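Local coordinates for proteasome activator protein PA26 (Trypanosoma brucei, PDB 1YAR), which binds the end of the 20S proteasome as a ring-shaped 11S-type (PA28-related) activator and probably opens its gate for the entry of unfolded substrates, at residues A50-V55 with E71-V76; G75-Y80 with L198-A203; T96-R101 with K223-P228; S156-V161 with L187-I192. All blocks are in the same frame, centred on the assembly; numbering follows the deposited sequence.

Contact 1: A50-V55 with E71-V76. Unlike the reference sequence in segment 50-55: Val55 (reference Thr).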
loop_
_atom_site.group_PDB
_atom_site.type_symbol
_atom_site.label_atom_id
_atom_site.label_comp_id
_atom_site.label_asym_id
_atom_site.label_seq_id
_atom_site.Cartn_x
_atom_site.Cartn_y
_atom_site.Cartn_z
ATOM N N ALA O 50 -75.906 60.011 75.407
ATOM C CA ALA O 50 -75.950 59.079 76.542
ATOM C C ALA O 50 -76.530 59.740 77.795
ATOM O O ALA O 50 -77.339 59.138 78.493
ATOM C CB ALA O 50 -74.577 58.478 76.831
ATOM N N GLU O 51 -76.121 60.983 78.046
ATOM C CA GLU O 51 -76.592 61.764 79.188
ATOM C C GLU O 51 -78.119 61.902 79.129
ATOM O O GLU O 51 -78.817 61.588 80.099
ATOM C CB GLU O 51 -75.881 63.130 79.192
ATOM C CG GLU O 51 -76.522 64.221 80.038
ATOM C CD GLU O 51 -75.690 65.494 80.046
ATOM O OE1 GLU O 51 -74.880 65.649 80.998
ATOM O OE2 GLU O 51 -75.821 66.323 79.099
ATOM N N ALA O 52 -78.626 62.343 77.975
ATOM C CA ALA O 52 -80.060 62.484 77.748
ATOM C C ALA O 52 -80.756 61.134 77.906
ATOM O O ALA O 52 -81.769 61.039 78.593
ATOM C CB ALA O 52 -80.318 63.078 76.375
ATOM N N HIS O 53 -80.192 60.083 77.302
ATOM C CA HIS O 53 -80.741 58.728 77.440
ATOM C C HIS O 53 -80.910 58.338 78.910
ATOM O O HIS O 53 -81.948 57.787 79.301
ATOM C CB HIS O 53 -79.835 57.706 76.738
ATOM C CG HIS O 53 -80.469 56.364 76.567
ATOM N ND1 HIS O 53 -80.096 55.262 77.305
ATOM C CD2 HIS O 53 -81.472 55.952 75.761
ATOM C CE1 HIS O 53 -80.836 54.225 76.952
ATOM N NE2 HIS O 53 -81.680 54.618 76.019
ATOM N N GLY O 54 -79.885 58.621 79.716
ATOM C CA GLY O 54 -79.901 58.316 81.153
ATOM C C GLY O 54 -81.052 59.004 81.863
ATOM O O GLY O 54 -81.722 58.400 82.700
ATOM N N VAL O 55 -81.287 60.262 81.506
ATOM C CA VAL O 55 -82.378 61.064 82.064
ATOM C C VAL O 55 -83.759 60.467 81.730
ATOM O O VAL O 55 -84.629 60.370 82.601
ATOM C CB VAL O 55 -82.269 62.555 81.617
ATOM C CG1 VAL O 55 -83.433 63.384 82.154
ATOM C CG2 VAL O 55 -80.957 63.151 82.097
ATOM N N GLU O 71 -86.532 69.806 74.991
ATOM C CA GLU O 71 -85.503 70.625 74.343
ATOM C C GLU O 71 -84.129 69.962 74.340
ATOM O O GLU O 71 -83.348 70.158 73.406
ATOM C CB GLU O 71 -85.368 71.984 75.047
ATOM C CG GLU O 71 -86.522 72.952 74.852
ATOM C CD GLU O 71 -86.450 74.133 75.824
ATOM O OE1 GLU O 71 -85.673 75.093 75.560
ATOM O OE2 GLU O 71 -87.169 74.099 76.864
ATOM N N GLN O 72 -83.816 69.221 75.401
ATOM C CA GLN O 72 -82.536 68.535 75.496
ATOM C C GLN O 72 -82.365 67.528 74.340
ATOM O O GLN O 72 -81.286 67.422 73.758
ATOM C CB GLN O 72 -82.391 67.824 76.840
ATOM C CG GLN O 72 -80.986 67.250 77.079
ATOM C CD GLN O 72 -80.876 66.364 78.310
ATOM O OE1 GLN O 72 -81.878 66.052 78.953
ATOM N NE2 GLN O 72 -79.654 65.954 78.639
ATOM N N LEU O 73 -83.432 66.809 74.008
ATOM C CA LEU O 73 -83.353 65.794 72.951
ATOM C C LEU O 73 -83.291 66.465 71.585
ATOM O O LEU O 73 -82.512 66.059 70.720
ATOM C CB LEU O 73 -84.531 64.817 73.005
ATOM C CG LEU O 73 -85.019 64.113 74.276
ATOM C CD1 LEU O 73 -85.686 62.823 73.842
ATOM C CD2 LEU O 73 -83.960 63.828 75.315
ATOM N N LEU O 74 -84.111 67.498 71.402
ATOM C CA LEU O 74 -84.040 68.352 70.214
ATOM C C LEU O 74 -82.614 68.886 69.991
ATOM O O LEU O 74 -82.105 68.837 68.871
ATOM C CB LEU O 74 -85.039 69.527 70.294
ATOM C CG LEU O 74 -86.507 69.228 70.614
ATOM C CD1 LEU O 74 -87.300 70.510 70.896
ATOM C CD2 LEU O 74 -87.156 68.408 69.491
ATOM N N GLY O 75 -81.967 69.367 71.059
ATOM C CA GLY O 75 -80.594 69.880 70.964
ATOM C C GLY O 75 -79.594 68.826 70.500
ATOM O O GLY O 75 -78.753 69.097 69.631
ATOM N N VAL O 76 -79.693 67.623 71.062
ATOM C CA VAL O 76 -78.807 66.519 70.669
ATOM C C VAL O 76 -79.003 66.179 69.178
ATOM O O VAL O 76 -78.031 66.089 68.426
ATOM C CB VAL O 76 -78.978 65.256 71.576
ATOM C CG1 VAL O 76 -78.221 64.033 70.990
ATOM C CG2 VAL O 76 -78.483 65.537 73.014
HETATM O O HOH W 1 -77.518 65.922 76.995
#
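A single water ties Gln72 to Glu51: it donates to Glu51 OE2 at 2.7 Å and accepts from Gln72 NE2 at 2.7 Å. The carboxylate and the amide do not bond directly, since Glu51 OE2 stays 3.9 Å from Gln72 NE2, and the two side chains cross at about a right angle with their planes 53° apart. Gln72 gets there by reaching straight out. Its CG stands anti to the backbone N (chi1 -172°) and begins an extended chain that carries the amide across the gap to Ala52, with NE2 3.6 Å from Ala52 CA. Helices 24-57 and 71-99 belong to the long helical bundle that makes up a subunit of an 11S activator; here, just either side of their connection, they run nearly antiparallel, with the short segments 10.1 Å apart and 154° between their directions. Ala52 is the small residue that faces the gap. Its methyl group lies against the amide nitrogen, while on another side CB meets Leu73 CD2 at 3.9 Å. Leu73 is not aimed straight at the partner helix, but CD2 reaches the alanine; the side chain also packs on Ile56, Tyr154 and Asp193. Val55, which differs from the reference sequence, merely borders the amide, its CG2 4.4 Å from Gln72 OE1. The apolar packing of Ala52 continues to Met197 of helix 183-226, whereas Glu51 and Val55 are exposed to solvent.

Contact 2: G75-Y80 with L198-A203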
loop_
_atom_site.group_PDB
_atom_site.type_symbol
_atom_site.label_atom_id
_atom_site.label_comp_id
_atom_site.label_asym_id
_atom_site.label_seq_id
_atom_site.Cartn_x
_atom_site.Cartn_y
_atom_site.Cartn_z
ATOM N N GLY O 75 -81.967 69.367 71.059
ATOM C CA GLY O 75 -80.594 69.880 70.964
ATOM C C GLY O 75 -79.594 68.826 70.500
ATOM O O GLY O 75 -78.753 69.097 69.631
ATOM N N VAL O 76 -79.693 67.623 71.062
ATOM C CA VAL O 76 -78.807 66.519 70.669
ATOM C C VAL O 76 -79.003 66.179 69.178
ATOM O O VAL O 76 -78.031 66.089 68.426
ATOM C CB VAL O 76 -78.978 65.256 71.576
ATOM C CG1 VAL O 76 -78.221 64.033 70.990
ATOM C CG2 VAL O 76 -78.483 65.537 73.014
ATOM N N LEU O 77 -80.257 65.995 68.769
ATOM C CA LEU O 77 -80.569 65.666 67.371
ATOM C C LEU O 77 -80.115 66.754 66.390
ATOM O O LEU O 77 -79.601 66.450 65.310
ATOM C CB LEU O 77 -82.052 65.311 67.187
ATOM C CG LEU O 77 -82.442 63.971 67.854
ATOM C CD1 LEU O 77 -83.889 63.926 68.282
ATOM C CD2 LEU O 77 -82.121 62.711 66.984
ATOM N N GLN O 78 -80.297 68.025 66.777
ATOM C CA GLN O 78 -79.867 69.150 65.957
ATOM C C GLN O 78 -78.356 69.158 65.786
ATOM O O GLN O 78 -77.846 69.429 64.699
ATOM C CB GLN O 78 -80.314 70.490 66.576
ATOM C CG GLN O 78 -79.863 71.707 65.777
ATOM C CD GLN O 78 -80.639 71.872 64.484
ATOM O OE1 GLN O 78 -81.755 72.404 64.493
ATOM N NE2 GLN O 78 -80.052 71.426 63.364
ATOM N N ARG O 79 -77.650 68.859 66.866
ATOM C CA ARG O 79 -76.193 68.845 66.868
ATOM C C ARG O 79 -75.671 67.728 65.950
ATOM O O ARG O 79 -74.675 67.907 65.240
ATOM C CB ARG O 79 -75.715 68.605 68.284
ATOM C CG ARG O 79 -74.247 68.854 68.514
ATOM C CD ARG O 79 -73.878 68.924 69.981
ATOM N NE ARG O 79 -72.427 68.859 70.140
ATOM C CZ ARG O 79 -71.823 68.591 71.287
ATOM N NH1 ARG O 79 -72.543 68.369 72.383
ATOM N NH2 ARG O 79 -70.501 68.553 71.333
ATOM N N TYR O 80 -76.347 66.577 65.985
ATOM C CA TYR O 80 -75.994 65.457 65.101
ATOM C C TYR O 80 -76.223 65.837 63.642
ATOM O O TYR O 80 -75.330 65.645 62.801
ATOM C CB TYR O 80 -76.727 64.164 65.496
ATOM C CG TYR O 80 -76.224 62.965 64.700
ATOM C CD1 TYR O 80 -74.894 62.565 64.796
ATOM C CD2 TYR O 80 -77.064 62.279 63.819
ATOM C CE1 TYR O 80 -74.410 61.481 64.060
ATOM C CE2 TYR O 80 -76.583 61.189 63.073
ATOM C CZ TYR O 80 -75.252 60.814 63.212
ATOM O OH TYR O 80 -74.742 59.764 62.487
ATOM N N LEU O 198 -80.681 56.672 71.980
ATOM C CA LEU O 198 -79.900 55.447 71.721
ATOM C C LEU O 198 -79.362 55.431 70.292
ATOM O O LEU O 198 -78.186 55.137 70.068
ATOM C CB LEU O 198 -80.729 54.185 71.998
ATOM C CG LEU O 198 -80.078 52.847 71.597
ATOM C CD1 LEU O 198 -78.720 52.666 72.293
ATOM C CD2 LEU O 198 -81.009 51.704 71.936
ATOM N N LYS O 199 -80.229 55.746 69.337
ATOM C CA LYS O 199 -79.865 55.765 67.911
ATOM C C LYS O 199 -78.766 56.771 67.580
ATOM O O LYS O 199 -77.882 56.480 66.783
ATOM C CB LYS O 199 -81.094 56.012 67.053
ATOM C CG LYS O 199 -81.976 54.798 67.009
ATOM C CD LYS O 199 -83.182 55.012 66.156
ATOM C CE LYS O 199 -84.027 53.755 66.230
ATOM N NZ LYS O 199 -84.982 53.670 65.095
ATOM N N VAL O 200 -78.819 57.947 68.205
ATOM C CA VAL O 200 -77.690 58.884 68.126
ATOM C C VAL O 200 -76.400 58.284 68.706
ATOM O O VAL O 200 -75.343 58.429 68.102
ATOM C CB VAL O 200 -78.021 60.260 68.771
ATOM C CG1 VAL O 200 -76.784 61.144 68.777
ATOM C CG2 VAL O 200 -79.152 60.942 67.991
ATOM N N GLU O 201 -76.480 57.600 69.854
ATOM C CA GLU O 201 -75.284 56.948 70.428
ATOM C C GLU O 201 -74.684 55.901 69.471
ATOM O O GLU O 201 -73.472 55.842 69.288
ATOM C CB GLU O 201 -75.566 56.241 71.755
ATOM C CG GLU O 201 -75.998 57.121 72.922
ATOM C CD GLU O 201 -76.322 56.285 74.159
ATOM O OE1 GLU O 201 -77.518 56.201 74.535
ATOM O OE2 GLU O 201 -75.389 55.672 74.732
ATOM N N LEU O 202 -75.550 55.070 68.900
ATOM C CA LEU O 202 -75.136 54.036 67.953
ATOM C C LEU O 202 -74.630 54.630 66.646
ATOM O O LEU O 202 -73.590 54.201 66.137
ATOM C CB LEU O 202 -76.297 53.088 67.669
ATOM C CG LEU O 202 -76.929 52.364 68.862
ATOM C CD1 LEU O 202 -78.189 51.652 68.383
ATOM C CD2 LEU O 202 -75.961 51.391 69.550
ATOM N N ALA O 203 -75.381 55.581 66.083
ATOM C CA ALA O 203 -74.982 56.212 64.823
ATOM C C ALA O 203 -73.646 56.949 64.936
ATOM O O ALA O 203 -72.840 56.880 64.009
ATOM C CB ALA O 203 -76.058 57.138 64.313
#
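Val200 pushes its two methyl groups into helix 71-99, one to each of two neighbours. CG2 meets Leu77 CD2 at 3.6 Å, the closer of the two contacts, and CG1 meets Val76 CG1 at 3.9 Å. The valine's CG1 is anti to its backbone N (chi1 175°), which leaves CG2 beside that nitrogen and spreads the fork across the helix it faces. Of Leu77 just CD2 makes the contact. One turn on, Tyr80 reaches across with its CG anti to the backbone N (chi1 -172°) and brings the far end of the ring to Ala203: the hydroxyl OH lies 3.5 Å from Ala203 CB, and CZ lies 3.9 Å from the same methyl, which approaches the ring obliquely. Between these two groups of contacts the packing is slacker, for Tyr80 CB comes no nearer than 4.5 Å to Val200 CG1. All five touching residues are buried; on the outer flanks Gln78 and Lys199 are partly exposed, and Lys199 makes a cation-pi contact with Tyr149 of a neighbouring subunit. Helices 71-99 and 183-226 are roughly parallel members of the subunit's long helical bundle, joined here in its buried core with their segments 29° apart at 10.8 Å. Ile45 of helix 24-57 reaches Val200, Met197 lies beside Val76 and Leu77, helix 150-166 touches Leu77, and Ile146 of the loop before that helix packs on Leu77, Tyr80 and Ala203.

Contact 3: T96-R101 with K223-P228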
loop_
_atom_site.group_PDB
_atom_site.type_symbol
_atom_site.label_atom_id
_atom_site.label_comp_id
_atom_site.label_asym_id
_atom_site.label_seq_id
_atom_site.Cartn_x
_atom_site.Cartn_y
_atom_site.Cartn_z
ATOM N N THR O 96 -64.956 65.269 44.631
ATOM C CA THR O 96 -64.642 66.145 43.499
ATOM C C THR O 96 -63.176 66.019 43.102
ATOM O O THR O 96 -62.874 65.882 41.934
ATOM C CB THR O 96 -64.976 67.613 43.856
ATOM O OG1 THR O 96 -66.389 67.735 43.979
ATOM C CG2 THR O 96 -64.633 68.558 42.679
ATOM N N VAL O 97 -62.284 66.064 44.085
ATOM C CA VAL O 97 -60.832 65.977 43.840
ATOM C C VAL O 97 -60.501 64.693 43.067
ATOM O O VAL O 97 -59.726 64.697 42.083
ATOM C CB VAL O 97 -60.055 66.023 45.162
ATOM C CG1 VAL O 97 -58.590 65.613 44.973
ATOM C CG2 VAL O 97 -60.154 67.420 45.805
ATOM N N ILE O 98 -61.108 63.592 43.495
ATOM C CA ILE O 98 -60.938 62.325 42.757
ATOM C C ILE O 98 -61.635 62.313 41.386
ATOM O O ILE O 98 -60.999 62.037 40.357
ATOM C CB ILE O 98 -61.387 61.130 43.631
ATOM C CG1 ILE O 98 -60.613 61.133 44.956
ATOM C CG2 ILE O 98 -61.163 59.826 42.875
ATOM C CD1 ILE O 98 -61.234 60.233 46.034
ATOM N N ALA O 99 -62.930 62.619 41.361
ATOM C CA ALA O 99 -63.725 62.455 40.146
ATOM C C ALA O 99 -63.220 63.272 38.959
ATOM O O ALA O 99 -63.304 62.822 37.809
ATOM C CB ALA O 99 -65.204 62.747 40.404
ATOM N N ILE O 100 -62.683 64.458 39.225
ATOM C CA ILE O 100 -62.150 65.290 38.143
ATOM C C ILE O 100 -60.744 64.859 37.698
ATOM O O ILE O 100 -60.148 65.511 36.832
ATOM C CB ILE O 100 -62.182 66.828 38.519
ATOM C CG1 ILE O 100 -61.187 67.131 39.648
ATOM C CG2 ILE O 100 -63.592 67.235 38.915
ATOM C CD1 ILE O 100 -61.177 68.631 40.118
ATOM N N ARG O 101 -60.197 63.800 38.304
ATOM C CA ARG O 101 -58.927 63.218 37.828
ATOM C C ARG O 101 -59.047 61.766 37.342
ATOM O O ARG O 101 -58.041 61.090 37.104
ATOM C CB ARG O 101 -57.845 63.338 38.897
ATOM C CG ARG O 101 -57.476 64.772 39.228
ATOM C CD ARG O 101 -56.590 64.920 40.455
ATOM N NE ARG O 101 -56.116 66.305 40.597
ATOM C CZ ARG O 101 -56.801 67.310 41.141
ATOM N NH1 ARG O 101 -58.029 67.124 41.636
ATOM N NH2 ARG O 101 -56.244 68.525 41.194
ATOM N N LYS O 223 -51.662 59.042 46.427
ATOM C CA LYS O 223 -50.817 59.270 45.226
ATOM C C LYS O 223 -51.499 58.818 43.943
ATOM O O LYS O 223 -51.510 59.568 42.964
ATOM C CB LYS O 223 -49.411 58.673 45.349
ATOM C CG LYS O 223 -48.523 59.428 46.320
ATOM C CD LYS O 223 -47.186 58.733 46.558
ATOM C CE LYS O 223 -46.343 59.621 47.495
ATOM N NZ LYS O 223 -45.395 58.832 48.377
ATOM N N LYS O 224 -52.118 57.632 43.968
ATOM C CA LYS O 224 -52.868 57.103 42.812
ATOM C C LYS O 224 -54.209 57.796 42.608
ATOM O O LYS O 224 -54.721 57.853 41.483
ATOM C CB LYS O 224 -53.098 55.572 42.916
ATOM C CG LYS O 224 -51.835 54.739 42.868
ATOM C CD LYS O 224 -51.275 54.571 41.475
ATOM C CE LYS O 224 -50.015 53.672 41.511
ATOM N NZ LYS O 224 -49.153 53.985 40.335
ATOM N N LEU O 225 -54.793 58.321 43.685
ATOM C CA LEU O 225 -56.011 59.108 43.551
ATOM C C LEU O 225 -55.761 60.363 42.691
ATOM O O LEU O 225 -56.593 60.727 41.855
ATOM C CB LEU O 225 -56.560 59.501 44.921
ATOM C CG LEU O 225 -57.037 58.411 45.867
ATOM C CD1 LEU O 225 -57.521 59.064 47.175
ATOM C CD2 LEU O 225 -58.149 57.587 45.235
ATOM N N ILE O 226 -54.601 60.992 42.868
ATOM C CA ILE O 226 -54.283 62.225 42.124
ATOM C C ILE O 226 -53.689 61.916 40.745
ATOM O O ILE O 226 -54.024 62.573 39.758
ATOM C CB ILE O 226 -53.348 63.146 42.953
ATOM C CG1 ILE O 226 -53.937 63.414 44.347
ATOM C CG2 ILE O 226 -53.088 64.482 42.216
ATOM C CD1 ILE O 226 -55.285 64.174 44.320
ATOM N N GLN O 227 -52.816 60.912 40.693
ATOM C CA GLN O 227 -52.130 60.527 39.484
ATOM C C GLN O 227 -52.284 59.023 39.236
ATOM O O GLN O 227 -51.375 58.252 39.552
ATOM C CB GLN O 227 -50.640 60.880 39.587
ATOM C CG GLN O 227 -50.348 62.367 39.751
ATOM C CD GLN O 227 -50.724 63.191 38.514
ATOM O OE1 GLN O 227 -50.885 62.645 37.409
ATOM N NE2 GLN O 227 -50.854 64.518 38.699
ATOM N N PRO O 228 -53.437 58.604 38.710
ATOM C CA PRO O 228 -53.723 57.174 38.553
ATOM C C PRO O 228 -52.857 56.474 37.483
ATOM O O PRO O 228 -52.744 55.244 37.490
ATOM C CB PRO O 228 -55.205 57.158 38.163
ATOM C CG PRO O 228 -55.454 58.510 37.508
ATOM C CD PRO O 228 -54.574 59.450 38.286
#
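The guanidinium of Arg101 has Ile226 CG2 lying obliquely against it, 3.9 Å from NE, while its edge takes the carbonyl of Val97 from its own segment. That bond, Arg101 NH1 to Val97 O, is 3.0 Å long; the oxygen lies only 5° out of the guanidinium plane, and NH1 meets one of its lone pairs in the carbonyl plane. NH1 also bonds to Tyr22 O and NH2 to Arg19 O, so three backbone carbonyls fix the group's rotation. Extended from CG to NE, the arginine runs alongside Ile226 in the same direction, and its CD passes 3.5 Å from Ile226 O. Here two long helices of the bundle, 71-99 and 183-226, come to their C-terminal ends together, and the segments continue into loop. The apolar part lies on the helical side: Val97 CG1 meets Ile226 CD1 at 3.7 Å, and Ile98 CD1 sits 4.1 Å from both Leu225 CD1 and CD2, at the fork of the leucine. Past the ends, Pro228 CG rests 3.7 Å from Arg101 O. Gln116 of helix 111-130 donates from its NE2 to both Arg101 O and Leu225 O, which bridges the ends of the two helices.

Contact 4: S156-V161 with L187-I192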
loop_
_atom_site.group_PDB
_atom_site.type_symbol
_atom_site.label_atom_id
_atom_site.label_comp_id
_atom_site.label_asym_id
_atom_site.label_seq_id
_atom_site.Cartn_x
_atom_site.Cartn_y
_atom_site.Cartn_z
ATOM N N SER O 156 -91.828 63.665 63.714
ATOM C CA SER O 156 -92.868 62.866 63.063
ATOM C C SER O 156 -93.412 61.831 64.039
ATOM O O SER O 156 -94.603 61.822 64.347
ATOM C CB SER O 156 -92.313 62.128 61.834
ATOM O OG SER O 156 -91.557 62.979 60.985
ATOM N N ALA O 157 -92.510 60.984 64.534
ATOM C CA ALA O 157 -92.850 59.841 65.388
ATOM C C ALA O 157 -93.537 60.296 66.685
ATOM O O ALA O 157 -94.561 59.740 67.095
ATOM C CB ALA O 157 -91.578 59.048 65.719
ATOM N N ARG O 158 -92.975 61.331 67.302
ATOM C CA ARG O 158 -93.504 61.841 68.561
ATOM C C ARG O 158 -94.869 62.504 68.370
ATOM O O ARG O 158 -95.773 62.299 69.177
ATOM C CB ARG O 158 -92.506 62.808 69.223
ATOM C CG ARG O 158 -92.472 62.656 70.738
ATOM C CD ARG O 158 -91.735 63.735 71.497
ATOM N NE ARG O 158 -91.563 63.368 72.910
ATOM C CZ ARG O 158 -92.341 63.797 73.912
ATOM N NH1 ARG O 158 -93.349 64.637 73.686
ATOM N NH2 ARG O 158 -92.088 63.408 75.151
ATOM N N SER O 159 -95.017 63.271 67.288
ATOM C CA SER O 159 -96.256 64.008 67.008
ATOM C C SER O 159 -97.477 63.112 66.759
ATOM O O SER O 159 -98.603 63.495 67.093
ATOM C CB SER O 159 -96.055 64.987 65.847
ATOM O OG SER O 159 -95.967 64.307 64.609
ATOM N N THR O 160 -97.248 61.931 66.176
ATOM C CA THR O 160 -98.286 60.912 66.006
ATOM C C THR O 160 -98.789 60.415 67.362
ATOM O O THR O 160 -99.995 60.367 67.601
ATOM C CB THR O 160 -97.745 59.717 65.175
ATOM O OG1 THR O 160 -97.295 60.189 63.908
ATOM C CG2 THR O 160 -98.867 58.732 64.816
ATOM N N VAL O 161 -97.854 60.085 68.250
ATOM C CA VAL O 161 -98.181 59.609 69.586
ATOM C C VAL O 161 -98.790 60.728 70.448
ATOM O O VAL O 161 -99.769 60.500 71.157
ATOM C CB VAL O 161 -96.959 58.907 70.245
ATOM C CG1 VAL O 161 -97.215 58.553 71.715
ATOM C CG2 VAL O 161 -96.598 57.647 69.448
ATOM N N LEU O 187 -96.211 54.504 77.285
ATOM C CA LEU O 187 -94.838 54.006 77.377
ATOM C C LEU O 187 -94.104 54.144 76.033
ATOM O O LEU O 187 -92.892 54.324 76.005
ATOM C CB LEU O 187 -94.829 52.558 77.841
ATOM C CG LEU O 187 -95.203 52.318 79.313
ATOM C CD1 LEU O 187 -95.352 50.864 79.575
ATOM C CD2 LEU O 187 -94.157 52.944 80.272
ATOM N N GLU O 188 -94.838 54.053 74.922
ATOM C CA GLU O 188 -94.208 54.258 73.611
ATOM C C GLU O 188 -93.656 55.692 73.440
ATOM O O GLU O 188 -92.638 55.899 72.759
ATOM C CB GLU O 188 -95.151 53.888 72.465
ATOM C CG GLU O 188 -94.431 53.819 71.129
ATOM C CD GLU O 188 -95.362 53.646 69.953
ATOM O OE1 GLU O 188 -94.875 53.814 68.813
ATOM O OE2 GLU O 188 -96.559 53.347 70.162
ATOM N N LEU O 189 -94.301 56.673 74.086
ATOM C CA LEU O 189 -93.839 58.062 74.041
ATOM C C LEU O 189 -92.470 58.184 74.672
ATOM O O LEU O 189 -91.562 58.817 74.107
ATOM C CB LEU O 189 -94.819 58.998 74.763
ATOM C CG LEU O 189 -94.535 60.503 74.720
ATOM C CD1 LEU O 189 -94.740 61.038 73.312
ATOM C CD2 LEU O 189 -95.422 61.254 75.761
ATOM N N ARG O 190 -92.324 57.563 75.841
ATOM C CA ARG O 190 -91.046 57.497 76.525
ATOM C C ARG O 190 -90.038 56.721 75.675
ATOM O O ARG O 190 -88.860 57.070 75.659
ATOM C CB ARG O 190 -91.226 56.828 77.887
ATOM C CG ARG O 190 -89.996 56.724 78.715
ATOM C CD ARG O 190 -90.287 56.201 80.096
ATOM N NE ARG O 190 -89.074 55.803 80.792
ATOM C CZ ARG O 190 -88.538 54.593 80.713
ATOM N NH1 ARG O 190 -89.115 53.654 79.968
ATOM N NH2 ARG O 190 -87.429 54.314 81.388
ATOM N N GLN O 191 -90.512 55.673 74.989
ATOM C CA GLN O 191 -89.613 54.794 74.236
ATOM C C GLN O 191 -89.067 55.509 73.009
ATOM O O GLN O 191 -87.909 55.289 72.618
ATOM C CB GLN O 191 -90.275 53.472 73.834
ATOM C CG GLN O 191 -89.221 52.331 73.611
ATOM C CD GLN O 191 -88.307 52.117 74.822
ATOM O OE1 GLN O 191 -88.791 51.957 75.949
ATOM N NE2 GLN O 191 -86.999 52.102 74.592
ATOM N N ILE O 192 -89.902 56.342 72.394
ATOM C CA ILE O 192 -89.458 57.174 71.286
ATOM C C ILE O 192 -88.344 58.114 71.767
ATOM O O ILE O 192 -87.288 58.196 71.131
ATOM C CB ILE O 192 -90.639 57.954 70.651
ATOM C CG1 ILE O 192 -91.507 57.018 69.824
ATOM C CG2 ILE O 192 -90.126 59.118 69.776
ATOM C CD1 ILE O 192 -92.903 57.561 69.545
#
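Leu189 sets its CD1 methyl on one face of the Arg158 guanidinium, 3.7 Å above the plane and over its centre. The arginine chain is extended from CG to NE, and CG too lies close to that methyl, 3.8 Å from Leu189 CD1. That methyl therefore sits in the angle between the aliphatic stem and the flat end group. From the other side Val161 CG1 closes on the same branch, 3.9 Å from Leu189 CD1. Helices 150-166 and 183-226 form an antiparallel helical hairpin here, the short segments 9.9 Å apart and 166° between their directions, joined through a connection that is partly missing from the model. Ile192 supplies the next bump. With CG1 anti to its carbonyl carbon (chi1 -74°), it sends CD1 into the hollow between Ala157 and Val161, 3.7 Å from Ala157 O and 3.7 Å from Val161 CG2; the valine and isoleucine side chains pass one another head to tail. The polar edge of Arg158 has other partners: NH1 forms a salt bridge with Glu162 and NE with Asp193, and NH1 also bonds to Gln65 O. Glu188 borders Val161 CG2, while its OE1 makes a salt bridge with Arg152 of a neighbouring subunit.

Following the chain from the N terminus, contact 1 closes first, when helix 71-99 folds back on helix 24-57 after a short connection. Contacts 2 and 3 open next along helix 71-99 and wait for helix 183-226; their segments alternate, so the loops cross, as expected when two helices run parallel, and they join those helices at places whose centres lie about 34 Å apart. Contact 4, the hairpin of helices 150-166 and 183-226, nests inside both loops. Contacts 1 and 2 share Gly75 and Val76 and touch through His53 and Glu201. Contacts 1, 2 and 4 lie on one side of the chain's centre and contact 3 on the other.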